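PDB 1OI0: hypothetical protein AF2198 from Archaeoglobus fulgidus, which binds zinc through a Jab1/MPN domain and is probably a metallopeptidase, perhaps one linked to deubiquitination. Local coordinates for residues R8-L11 / K12-E16. Sequence-based numbering, arbitrary orientation.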
ATOM      1  N   ARG A   8      -0.733 -12.348  -2.493  1.00 25.81           N
ATOM      2  CA  ARG A   8      -1.597 -11.998  -3.611  1.00 27.45           C
ATOM      3  C   ARG A   8      -2.986 -11.703  -3.058  1.00 25.73           C
ATOM      4  O   ARG A   8      -3.727 -10.892  -3.609  1.00 27.59           O
ATOM      5  CB  ARG A   8      -1.672 -13.156  -4.611  1.00 28.16           C
ATOM      6  CG  ARG A   8      -2.662 -12.932  -5.745  1.00 32.97           C
ATOM      7  CD  ARG A   8      -2.254 -11.763  -6.627  1.00 37.43           C
ATOM      8  NE  ARG A   8      -0.975 -11.999  -7.291  1.00 40.48           N
ATOM      9  CZ  ARG A   8      -0.394 -11.140  -8.123  1.00 40.96           C
ATOM     10  NH1 ARG A   8      -0.975  -9.979  -8.396  1.00 41.69           N
ATOM     11  NH2 ARG A   8       0.772 -11.438  -8.680  1.00 42.74           N
ATOM     12  N   GLY A   9      -3.322 -12.367  -1.956  1.00 26.04           N
ATOM     13  CA  GLY A   9      -4.618 -12.170  -1.335  1.00 26.24           C
ATOM     14  C   GLY A   9      -4.790 -10.760  -0.810  1.00 25.22           C
ATOM     15  O   GLY A   9      -5.876 -10.188  -0.903  1.00 27.23           O
ATOM     16  N   LEU A  10      -3.723 -10.198  -0.251  1.00 24.63           N
ATOM     17  CA  LEU A  10      -3.786  -8.842   0.282  1.00 20.78           C
ATOM     18  C   LEU A  10      -3.869  -7.828  -0.853  1.00 22.55           C
ATOM     19  O   LEU A  10      -4.574  -6.825  -0.739  1.00 20.30           O
ATOM     20  CB  LEU A  10      -2.563  -8.540   1.152  1.00 22.32           C
ATOM     21  CG  LEU A  10      -2.635  -7.195   1.884  1.00 22.19           C
ATOM     22  CD1 LEU A  10      -3.814  -7.224   2.843  1.00 24.67           C
ATOM     23  CD2 LEU A  10      -1.340  -6.924   2.644  1.00 22.70           C
ATOM     24  N   LEU A  11      -3.147  -8.081  -1.942  1.00 21.64           N
ATOM     25  CA  LEU A  11      -3.175  -7.179  -3.090  1.00 23.74           C
ATOM     26  C   LEU A  11      -4.588  -7.118  -3.655  1.00 25.16           C
ATOM     27  O   LEU A  11      -5.086  -6.044  -4.005  1.00 23.07           O
ATOM     28  CB  LEU A  11      -2.211  -7.652  -4.179  1.00 26.10           C
ATOM     29  CG  LEU A  11      -0.741  -7.255  -4.039  1.00 26.68           C
ATOM     30  CD1 LEU A  11       0.058  -7.857  -5.186  1.00 27.83           C
ATOM     31  CD2 LEU A  11      -0.614  -5.737  -4.044  1.00 28.40           C
ATOM     32  N   LYS A  12      -5.235  -8.277  -3.741  1.00 24.16           N
ATOM     33  CA  LYS A  12      -6.593  -8.337  -4.256  1.00 25.72           C
ATOM     34  C   LYS A  12      -7.507  -7.541  -3.332  1.00 24.51           C
ATOM     35  O   LYS A  12      -8.341  -6.764  -3.788  1.00 25.79           O
ATOM     36  CB  LYS A  12      -7.077  -9.787  -4.343  1.00 28.75           C
ATOM     37  CG  LYS A  12      -8.479  -9.921  -4.913  1.00 35.20           C
ATOM     38  CD  LYS A  12      -8.936 -11.370  -4.963  1.00 41.47           C
ATOM     39  CE  LYS A  12     -10.342 -11.474  -5.541  1.00 44.15           C
ATOM     40  NZ  LYS A  12     -10.846 -12.875  -5.530  1.00 46.72           N
ATOM     41  N   THR A  13      -7.339  -7.736  -2.028  1.00 23.10           N
ATOM     42  CA  THR A  13      -8.140  -7.030  -1.037  1.00 25.03           C
ATOM     43  C   THR A  13      -7.944  -5.524  -1.182  1.00 22.48           C
ATOM     44  O   THR A  13      -8.907  -4.755  -1.173  1.00 21.50           O
ATOM     45  CB  THR A  13      -7.740  -7.453   0.391  1.00 24.40           C
ATOM     46  OG1 THR A  13      -8.007  -8.851   0.562  1.00 28.50           O
ATOM     47  CG2 THR A  13      -8.521  -6.661   1.431  1.00 26.97           C
ATOM     48  N   ILE A  14      -6.692  -5.108  -1.323  1.00 22.54           N
ATOM     49  CA  ILE A  14      -6.372  -3.694  -1.465  1.00 20.63           C
ATOM     50  C   ILE A  14      -6.995  -3.089  -2.721  1.00 20.68           C
ATOM     51  O   ILE A  14      -7.650  -2.045  -2.658  1.00 19.25           O
ATOM     52  CB  ILE A  14      -4.841  -3.474  -1.499  1.00 20.43           C
ATOM     53  CG1 ILE A  14      -4.253  -3.745  -0.108  1.00 19.48           C
ATOM     54  CG2 ILE A  14      -4.521  -2.050  -1.944  1.00 22.64           C
ATOM     55  CD1 ILE A  14      -2.734  -3.836  -0.078  1.00 18.43           C
ATOM     56  N   LEU A  15      -6.799  -3.746  -3.858  1.00 20.80           N
ATOM     57  CA  LEU A  15      -7.341  -3.247  -5.115  1.00 20.21           C
ATOM     58  C   LEU A  15      -8.865  -3.190  -5.120  1.00 22.84           C
ATOM     59  O   LEU A  15      -9.456  -2.288  -5.715  1.00 20.42           O
ATOM     60  CB  LEU A  15      -6.836  -4.102  -6.276  1.00 20.33           C
ATOM     61  CG  LEU A  15      -5.331  -3.947  -6.516  1.00 22.12           C
ATOM     62  CD1 LEU A  15      -4.862  -4.991  -7.499  1.00 21.46           C
ATOM     63  CD2 LEU A  15      -5.026  -2.542  -7.028  1.00 24.63           C
ATOM     64  N   GLU A  16      -9.505  -4.144  -4.454  1.00 22.71           N
ATOM     65  CA  GLU A  16     -10.963  -4.154  -4.394  1.00 22.49           C
ATOM     66  C   GLU A  16     -11.455  -3.056  -3.451  1.00 23.21           C
ATOM     67  O   GLU A  16     -12.520  -2.476  -3.658  1.00 22.02           O
ATOM     68  CB  GLU A  16     -11.465  -5.522  -3.931  1.00 25.61           C
ATOM     69  CG  GLU A  16     -11.061  -6.655  -4.863  1.00 30.51           C
ATOM     70  CD  GLU A  16     -11.626  -7.996  -4.441  1.00 35.32           C
ATOM     71  OE1 GLU A  16     -11.518  -8.340  -3.247  1.00 41.44           O
ATOM     72  OE2 GLU A  16     -12.169  -8.714  -5.307  1.00 39.41           O
TER
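K12 opens the second turn of helix 8-21 by donating its N to R8 O at 3.0 Å, the first of four consecutive i to i+4 backbone bonds between 8-11 and 12-16. Its extended side chain leads away from the preceding turn, and only its base, CB, rests near the carbonyl oxygens of R8 and G9. T13 follows with a double grip on G9 O: its N donates at 3.1 Å, and its hydroxyl OG1 donates to the same oxygen at 2.9 Å. The two donors come from opposite faces of the carbonyl plane, each tilted 29° from it. OG1 can bend back this way because it stands anti to the carbonyl carbon (chi1 -63°). A valine here would probably leave G9 O with the backbone N as its one donor from this segment. I14 N binds L10 O at 2.8 Å, while the side chains of I14 and L10 run obliquely across each other, CD1 of I14 touching CG of L10 at 3.9 Å; both also pack on L40 of strand 36-42. L15 N completes the series with a nearly straight bond to L11 O (171°), and its CG lies 3.3 Å from that oxygen. I14 and L15 reach V97 of strand 93-98, whereas L11 touches V120. Every carbonyl of 8-11 thus meets an N-H of 12-16, and the leucines and I14 turn hydrocarbon to the central sheet, as in an amphipathic helix, with K12 exposed.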